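Local coordinates for protein neuraminidase (Influenza A virus, PDB 4K3Y) that is a neuraminidase-like surface glycoprotein of a bat influenza A virus, a calcium-binding beta-propeller that probably lacks the sialidase activity of its relatives, at residues C[38-43]-C[346-351]; C[56-61]-C[77-82]. All blocks are in the same frame, centred on the assembly; numbering follows the deposited sequence.

Contact 1: C[38-43]-C[346-351]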
ATOM      1  N   GLN C  38     -13.144  10.436   4.717  1.00 61.09           N
ATOM      2  CA  GLN C  38     -12.620  10.872   3.425  1.00 54.88           C
ATOM      3  C   GLN C  38     -12.094  12.303   3.498  1.00 54.92           C
ATOM      4  O   GLN C  38     -12.657  13.163   4.197  1.00 58.38           O
ATOM      5  CB  GLN C  38     -13.661  10.736   2.310  1.00 48.89           C
ATOM      6  CG  GLN C  38     -13.965   9.308   1.890  1.00 65.36           C
ATOM      7  CD  GLN C  38     -14.901   9.231   0.682  1.00 72.82           C
ATOM      8  OE1 GLN C  38     -14.959  10.148  -0.138  1.00 75.82           O
ATOM      9  NE2 GLN C  38     -15.638   8.135   0.577  1.00 64.66           N
ATOM     10  N   MET C  39     -10.985  12.534   2.806  1.00 47.81           N
ATOM     11  CA  MET C  39     -10.534  13.880   2.501  1.00 58.93           C
ATOM     12  C   MET C  39     -11.643  14.614   1.712  1.00 65.64           C
ATOM     13  O   MET C  39     -12.261  14.038   0.796  1.00 66.09           O
ATOM     14  CB  MET C  39      -9.250  13.805   1.662  1.00 64.28           C
ATOM     15  CG  MET C  39      -8.744  15.139   1.148  1.00 65.01           C
ATOM     16  SD  MET C  39      -7.883  16.046   2.438  1.00140.45           S
ATOM     17  CE  MET C  39      -6.222  15.426   2.215  1.00 69.74           C
ATOM     18  N   LEU C  40     -11.910  15.866   2.088  1.00 56.30           N
ATOM     19  CA  LEU C  40     -12.811  16.724   1.326  1.00 54.04           C
ATOM     20  C   LEU C  40     -12.120  17.157   0.046  1.00 57.22           C
ATOM     21  O   LEU C  40     -11.059  17.758   0.082  1.00 75.10           O
ATOM     22  CB  LEU C  40     -13.215  17.961   2.130  1.00 50.83           C
ATOM     23  CG  LEU C  40     -14.482  17.870   2.985  1.00 64.02           C
ATOM     24  CD1 LEU C  40     -14.614  16.499   3.640  1.00 63.20           C
ATOM     25  CD2 LEU C  40     -14.469  18.960   4.039  1.00 63.41           C
ATOM     26  N   THR C  41     -12.732  16.854  -1.089  1.00 56.68           N
ATOM     27  CA  THR C  41     -12.126  17.131  -2.382  1.00 52.70           C
ATOM     28  C   THR C  41     -12.828  18.265  -3.120  1.00 57.63           C
ATOM     29  O   THR C  41     -14.020  18.511  -2.914  1.00 61.71           O
ATOM     30  CB  THR C  41     -12.206  15.903  -3.281  1.00 47.93           C
ATOM     31  OG1 THR C  41     -13.581  15.635  -3.595  1.00 65.31           O
ATOM     32  CG2 THR C  41     -11.625  14.718  -2.566  1.00 44.62           C
ATOM     33  N   ARG C  42     -12.073  18.941  -3.981  1.00 54.80           N
ATOM     34  CA  ARG C  42     -12.618  19.904  -4.927  1.00 52.60           C
ATOM     35  C   ARG C  42     -11.745  19.960  -6.192  1.00 54.64           C
ATOM     36  O   ARG C  42     -10.601  19.494  -6.187  1.00 60.17           O
ATOM     37  CB  ARG C  42     -12.785  21.292  -4.282  1.00 55.82           C
ATOM     38  CG  ARG C  42     -11.494  22.035  -3.948  1.00 62.32           C
ATOM     39  CD  ARG C  42     -11.802  23.488  -3.559  1.00 84.72           C
ATOM     40  NE  ARG C  42     -10.726  24.411  -3.920  1.00105.67           N
ATOM     41  CZ  ARG C  42     -10.574  24.951  -5.128  1.00118.18           C
ATOM     42  NH1 ARG C  42     -11.423  24.662  -6.104  1.00116.48           N
ATOM     43  NH2 ARG C  42      -9.566  25.779  -5.360  1.00121.21           N
ATOM     44  N   GLN C  43     -12.292  20.526  -7.266  1.00 53.92           N
ATOM     45  CA  GLN C  43     -11.621  20.551  -8.563  1.00 48.62           C
ATOM     46  C   GLN C  43     -11.200  19.127  -8.977  1.00 49.58           C
ATOM     47  O   GLN C  43     -10.071  18.892  -9.416  1.00 45.75           O
ATOM     48  CB  GLN C  43     -10.424  21.526  -8.563  1.00 52.33           C
ATOM     49  CG  GLN C  43     -10.123  22.194  -9.927  1.00 65.97           C
ATOM     50  CD  GLN C  43      -8.758  21.796 -10.526  1.00 72.59           C
ATOM     51  OE1 GLN C  43      -7.894  22.644 -10.742  1.00 81.80           O
ATOM     52  NE2 GLN C  43      -8.580  20.509 -10.814  1.00 56.72           N
ATOM     53  N   ALA C 346     -21.289  14.078   8.679  1.00 52.99           N
ATOM     54  CA  ALA C 346     -21.310  15.142   9.679  1.00 58.73           C
ATOM     55  C   ALA C 346     -22.161  16.331   9.255  1.00 75.16           C
ATOM     56  O   ALA C 346     -22.638  17.093  10.099  1.00 90.05           O
ATOM     57  CB  ALA C 346     -19.902  15.608   9.960  1.00 51.20           C
ATOM     58  N   GLY C 347     -22.328  16.506   7.948  1.00 80.15           N
ATOM     59  CA  GLY C 347     -23.104  17.614   7.427  1.00 74.71           C
ATOM     60  C   GLY C 347     -22.300  18.617   6.621  1.00 64.76           C
ATOM     61  O   GLY C 347     -22.879  19.518   6.015  1.00 61.51           O
ATOM     62  N   LEU C 348     -20.975  18.477   6.602  1.00 65.36           N
ATOM     63  CA  LEU C 348     -20.155  19.346   5.748  1.00 71.74           C
ATOM     64  C   LEU C 348     -20.499  19.130   4.276  1.00 70.24           C
ATOM     65  O   LEU C 348     -20.741  17.992   3.844  1.00 61.72           O
ATOM     66  CB  LEU C 348     -18.667  19.098   5.960  1.00 72.99           C
ATOM     67  CG  LEU C 348     -18.002  20.025   6.974  1.00 79.57           C
ATOM     68  CD1 LEU C 348     -18.378  19.644   8.395  1.00 92.09           C
ATOM     69  CD2 LEU C 348     -16.500  19.998   6.817  1.00 75.19           C
ATOM     70  N   SER C 349     -20.556  20.214   3.506  1.00 67.63           N
ATOM     71  CA  SER C 349     -20.764  20.061   2.071  1.00 70.47           C
ATOM     72  C   SER C 349     -19.416  19.766   1.415  1.00 54.79           C
ATOM     73  O   SER C 349     -18.365  20.189   1.911  1.00 55.54           O
ATOM     74  CB  SER C 349     -21.454  21.292   1.449  1.00 65.29           C
ATOM     75  OG  SER C 349     -20.529  22.330   1.208  1.00 66.80           O
ATOM     76  N   SER C 350     -19.455  19.023   0.313  1.00 48.02           N
ATOM     77  CA  SER C 350     -18.241  18.613  -0.402  1.00 53.06           C
ATOM     78  C   SER C 350     -18.594  18.117  -1.809  1.00 49.99           C
ATOM     79  O   SER C 350     -19.745  18.162  -2.228  1.00 55.70           O
ATOM     80  CB  SER C 350     -17.502  17.513   0.377  1.00 61.25           C
ATOM     81  OG  SER C 350     -16.265  17.164  -0.233  1.00 70.44           O
ATOM     82  N   ASN C 351     -17.599  17.644  -2.539  1.00 51.42           N
ATOM     83  CA  ASN C 351     -17.843  17.057  -3.843  1.00 51.13           C
ATOM     84  C   ASN C 351     -17.477  15.584  -3.898  1.00 59.30           C
ATOM     85  O   ASN C 351     -16.585  15.136  -3.162  1.00 70.33           O
ATOM     86  CB  ASN C 351     -16.974  17.766  -4.881  1.00 53.56           C
ATOM     87  CG  ASN C 351     -17.083  19.275  -4.800  1.00 60.17           C
ATOM     88  OD1 ASN C 351     -17.846  19.886  -5.543  1.00 64.20           O
ATOM     89  ND2 ASN C 351     -16.324  19.883  -3.894  1.00 62.65           N
TER
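Leu40 and Thr41 face Ser350 and Asn351 across a gap of 5.6 Å between strand axes, and the N-to-C directions of the two short strands diverge by 57°. The one clear hydrogen bond runs from a side chain to the backbone: Asn351 ND2 donates to Thr41 O at 2.9 Å. The N-H points at the oxygen with an angle of 152°. The donor lies in the carbonyl plane, on a lone pair of the oxygen, while the oxygen sits somewhat out of the Asn351 amide plane. With CG beside the backbone N (chi1 -50°), the Asn351 amide is carried across the gap to Thr41. Arg42 touches with CB, 3.8 Å from Asn351 ND2, and its guanidinium end leads away.

The contact joins two blades of the six-bladed neuraminidase propeller. Strand 40-48 belongs to the blade formed with 53-61, 78-83 and 94-98. Strand 349-359 belongs to the neighbouring blade, where the early strand 20-26 lies beside it and closes the ring by joining the two ends of the chain.

Most of the other contacts are van der Waals packing. Ser350 swings OG anti to its own N, and the hydroxyl comes to 3.7 Å from Leu40 CG. Toward the loop that precedes strand 349-359, the Leu40 and Leu348 side chains cross at about a right angle, with Leu40 CD2 and Leu348 CD2 3.6 Å apart. Leu348 is partly exposed, whereas Leu40 is buried. Ser350 keeps a backbone hydrogen bond to Ala342 within its own blade. Thr41 OG1 is hydrogen-bonded to Asn44 ND2, just past the bend at residue 43, and lies 3.1 Å from Asn351 O.

Contact 2: C[56-61]-C[77-82]; sequences FFVSMG and MNVYSV
Tyr80 packs its CB over one face of the Phe57 ring, 4.0 Å from the ring centroid, and the two side chains cross obliquely. Phe57 places CG between its own N and carbonyl carbon (chi1 61°). This turns the ring toward strand 78-83, where Phe57 CZ lies 3.5 Å from Tyr80 CB. Val82 CG1 meets the edge of the same ring. Ser59 OG meets the edge of the Tyr80 ring, 3.6 Å from Tyr80 CE1; the Ser59 hydroxyl also has a weak hydrogen bond to Glu75 O.

The other face of the sheet carries Phe56, Val58, Val79 and Ser81. Here Ser81 CB stands over the Phe56 ring in a CH-pi contact, 3.7 Å from the centroid and 18° off the normal. Its hydroxyl is held elsewhere, by Glu96 and Arg54. The Phe56 ring also meets Phe45 with planes nearly parallel. Val58 CG2 and Val79 CG2 make a looser contact at 4.3 Å.

The backbone sets this alternation. Phe57 and Tyr80 form a hydrogen-bonded antiparallel pair: Tyr80 N donates to Phe57 O at 2.8 Å, and Phe57 N to Tyr80 O at 3.0 Å. Ser59 N donates to Asn78 O further along. Phe56 and Val79 also touch strand 101-106 of the next blade. The two segments are the middle strands of a four-stranded antiparallel blade, the repeating unit of the neuraminidase beta-propeller.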
ATOM      1  N   PHE C  56      -7.508  13.025  -9.800  1.00 58.92           N
ATOM      2  CA  PHE C  56      -6.804  14.159  -9.238  1.00 54.36           C
ATOM      3  C   PHE C  56      -7.766  15.152  -8.610  1.00 56.91           C
ATOM      4  O   PHE C  56      -8.910  15.297  -9.056  1.00 56.46           O
ATOM      5  CB  PHE C  56      -5.978  14.818 -10.320  1.00 50.32           C
ATOM      6  CG  PHE C  56      -4.822  13.995 -10.739  1.00 59.25           C
ATOM      7  CD1 PHE C  56      -4.990  12.934 -11.618  1.00 57.67           C
ATOM      8  CD2 PHE C  56      -3.564  14.248 -10.214  1.00 49.41           C
ATOM      9  CE1 PHE C  56      -3.920  12.159 -11.981  1.00 60.08           C
ATOM     10  CE2 PHE C  56      -2.495  13.475 -10.572  1.00 58.91           C
ATOM     11  CZ  PHE C  56      -2.666  12.429 -11.458  1.00 57.65           C
ATOM     12  N   PHE C  57      -7.293  15.830  -7.570  1.00 51.83           N
ATOM     13  CA  PHE C  57      -8.103  16.830  -6.888  1.00 51.56           C
ATOM     14  C   PHE C  57      -7.279  17.728  -5.964  1.00 61.06           C
ATOM     15  O   PHE C  57      -6.087  17.476  -5.702  1.00 56.12           O
ATOM     16  CB  PHE C  57      -9.221  16.168  -6.080  1.00 45.14           C
ATOM     17  CG  PHE C  57      -8.727  15.254  -5.003  1.00 62.69           C
ATOM     18  CD1 PHE C  57      -8.429  15.746  -3.732  1.00 65.56           C
ATOM     19  CD2 PHE C  57      -8.566  13.897  -5.248  1.00 65.59           C
ATOM     20  CE1 PHE C  57      -7.980  14.898  -2.727  1.00 56.85           C
ATOM     21  CE2 PHE C  57      -8.109  13.041  -4.244  1.00 65.72           C
ATOM     22  CZ  PHE C  57      -7.818  13.544  -2.985  1.00 59.74           C
ATOM     23  N   VAL C  58      -7.936  18.782  -5.484  1.00 52.66           N
ATOM     24  CA  VAL C  58      -7.363  19.669  -4.482  1.00 55.95           C
ATOM     25  C   VAL C  58      -8.130  19.449  -3.180  1.00 56.17           C
ATOM     26  O   VAL C  58      -9.344  19.272  -3.201  1.00 64.72           O
ATOM     27  CB  VAL C  58      -7.424  21.137  -4.944  1.00 65.62           C
ATOM     28  CG1 VAL C  58      -6.903  22.071  -3.852  1.00 67.45           C
ATOM     29  CG2 VAL C  58      -6.618  21.309  -6.249  1.00 45.76           C
ATOM     30  N   SER C  59      -7.430  19.420  -2.050  1.00 59.04           N
ATOM     31  CA  SER C  59      -8.067  19.044  -0.781  1.00 66.93           C
ATOM     32  C   SER C  59      -8.656  20.243  -0.049  1.00 91.67           C
ATOM     33  O   SER C  59      -8.289  21.390  -0.323  1.00 98.09           O
ATOM     34  CB  SER C  59      -7.048  18.435   0.139  1.00 63.31           C
ATOM     35  OG  SER C  59      -6.096  19.430   0.459  1.00 85.93           O
ATOM     36  N   MET C  60      -9.569  19.959   0.882  1.00 96.21           N
ATOM     37  CA  MET C  60     -10.138  20.957   1.784  1.00 95.73           C
ATOM     38  C   MET C  60     -10.049  20.448   3.231  1.00104.45           C
ATOM     39  O   MET C  60     -10.398  21.165   4.173  1.00107.42           O
ATOM     40  CB  MET C  60     -11.600  21.252   1.430  1.00 91.40           C
ATOM     41  CG  MET C  60     -11.862  21.678  -0.010  1.00 91.35           C
ATOM     42  SD  MET C  60     -13.617  21.585  -0.448  1.00152.27           S
ATOM     43  CE  MET C  60     -14.373  22.588   0.829  1.00 98.75           C
ATOM     44  N   GLY C  61      -9.601  19.204   3.400  1.00104.52           N
ATOM     45  CA  GLY C  61      -9.341  18.654   4.722  1.00 98.40           C
ATOM     46  C   GLY C  61     -10.332  17.632   5.248  1.00 95.20           C
ATOM     47  O   GLY C  61     -10.830  16.786   4.507  1.00101.05           O
ATOM     48  N   MET C  77      -5.303  22.924   0.980  1.00121.56           N
ATOM     49  CA  MET C  77      -4.320  23.647   0.157  1.00105.43           C
ATOM     50  C   MET C  77      -3.367  22.867  -0.783  1.00 89.07           C
ATOM     51  O   MET C  77      -2.484  23.462  -1.414  1.00 72.18           O
ATOM     52  CB  MET C  77      -3.516  24.620   1.051  1.00115.77           C
ATOM     53  CG  MET C  77      -2.226  24.049   1.625  1.00126.49           C
ATOM     54  SD  MET C  77      -1.820  24.661   3.268  1.00219.54           S
ATOM     55  CE  MET C  77      -1.778  23.113   4.174  1.00 80.21           C
ATOM     56  N   ASN C  78      -3.538  21.553  -0.895  1.00 85.63           N
ATOM     57  CA  ASN C  78      -2.607  20.749  -1.702  1.00 72.05           C
ATOM     58  C   ASN C  78      -3.267  19.945  -2.813  1.00 68.18           C
ATOM     59  O   ASN C  78      -4.492  19.782  -2.827  1.00 68.20           O
ATOM     60  CB  ASN C  78      -1.775  19.814  -0.807  1.00 59.37           C
ATOM     61  CG  ASN C  78      -0.774  20.568   0.035  1.00 75.72           C
ATOM     62  OD1 ASN C  78       0.037  21.337  -0.488  1.00 86.81           O
ATOM     63  ND2 ASN C  78      -0.836  20.376   1.344  1.00 80.71           N
ATOM     64  N   VAL C  79      -2.450  19.454  -3.748  1.00 58.78           N
ATOM     65  CA  VAL C  79      -2.940  18.575  -4.820  1.00 52.80           C
ATOM     66  C   VAL C  79      -2.689  17.103  -4.513  1.00 52.37           C
ATOM     67  O   VAL C  79      -1.594  16.711  -4.092  1.00 64.02           O
ATOM     68  CB  VAL C  79      -2.333  18.913  -6.201  1.00 57.67           C
ATOM     69  CG1 VAL C  79      -3.059  18.127  -7.290  1.00 50.36           C
ATOM     70  CG2 VAL C  79      -2.422  20.424  -6.484  1.00 39.68           C
ATOM     71  N   TYR C  80      -3.717  16.290  -4.708  1.00 51.24           N
ATOM     72  CA  TYR C  80      -3.616  14.862  -4.434  1.00 48.92           C
ATOM     73  C   TYR C  80      -4.160  14.073  -5.604  1.00 51.65           C
ATOM     74  O   TYR C  80      -4.808  14.629  -6.492  1.00 52.24           O
ATOM     75  CB  TYR C  80      -4.409  14.492  -3.174  1.00 38.63           C
ATOM     76  CG  TYR C  80      -3.848  15.097  -1.913  1.00 54.16           C
ATOM     77  CD1 TYR C  80      -4.209  16.385  -1.508  1.00 47.51           C
ATOM     78  CD2 TYR C  80      -2.951  14.382  -1.120  1.00 57.10           C
ATOM     79  CE1 TYR C  80      -3.693  16.939  -0.344  1.00 63.09           C
ATOM     80  CE2 TYR C  80      -2.428  14.933   0.043  1.00 50.95           C
ATOM     81  CZ  TYR C  80      -2.800  16.208   0.429  1.00 67.93           C
ATOM     82  OH  TYR C  80      -2.282  16.751   1.587  1.00 74.12           O
ATOM     83  N   SER C  81      -3.888  12.773  -5.598  1.00 61.82           N
ATOM     84  CA  SER C  81      -4.529  11.856  -6.527  1.00 55.16           C
ATOM     85  C   SER C  81      -4.812  10.574  -5.771  1.00 47.79           C
ATOM     86  O   SER C  81      -4.172  10.310  -4.748  1.00 53.19           O
ATOM     87  CB  SER C  81      -3.653  11.590  -7.756  1.00 47.44           C
ATOM     88  OG  SER C  81      -2.485  10.870  -7.411  1.00 61.91           O
ATOM     89  N   VAL C  82      -5.797   9.811  -6.249  1.00 47.09           N
ATOM     90  CA  VAL C  82      -5.978   8.414  -5.851  1.00 55.30           C
ATOM     91  C   VAL C  82      -6.212   7.601  -7.110  1.00 57.26           C
ATOM     92  O   VAL C  82      -6.462   8.155  -8.180  1.00 59.02           O
ATOM     93  CB  VAL C  82      -7.175   8.203  -4.895  1.00 56.87           C
ATOM     94  CG1 VAL C  82      -6.952   8.946  -3.574  1.00 44.41           C
ATOM     95  CG2 VAL C  82      -8.470   8.638  -5.572  1.00 49.66           C
TER

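How the contacts relate
Contact 2 is buried and lies inside one blade, while contact 1 is partly buried and joins that blade to the one holding strand 349-359. Strands 40-48 and 53-61 are neighbours in the same sheet, which ties the two together. Leu40 probably bonds through its backbone to Met60 and Gly61, Met39 packs on Ser59, and Thr41 rests on Phe57. Along the chain, 56-61 and 77-82 lie within the span, nearly the whole propeller, that 38-43 and 346-351 bracket. The chemistry follows the place. The intrablade pair relies on regular backbone bonds and aromatic side chains; the blade junction has one side-chain-to-backbone bond, from Asn351 to Thr41, with packing of Leu40 on Leu348 and Ser350.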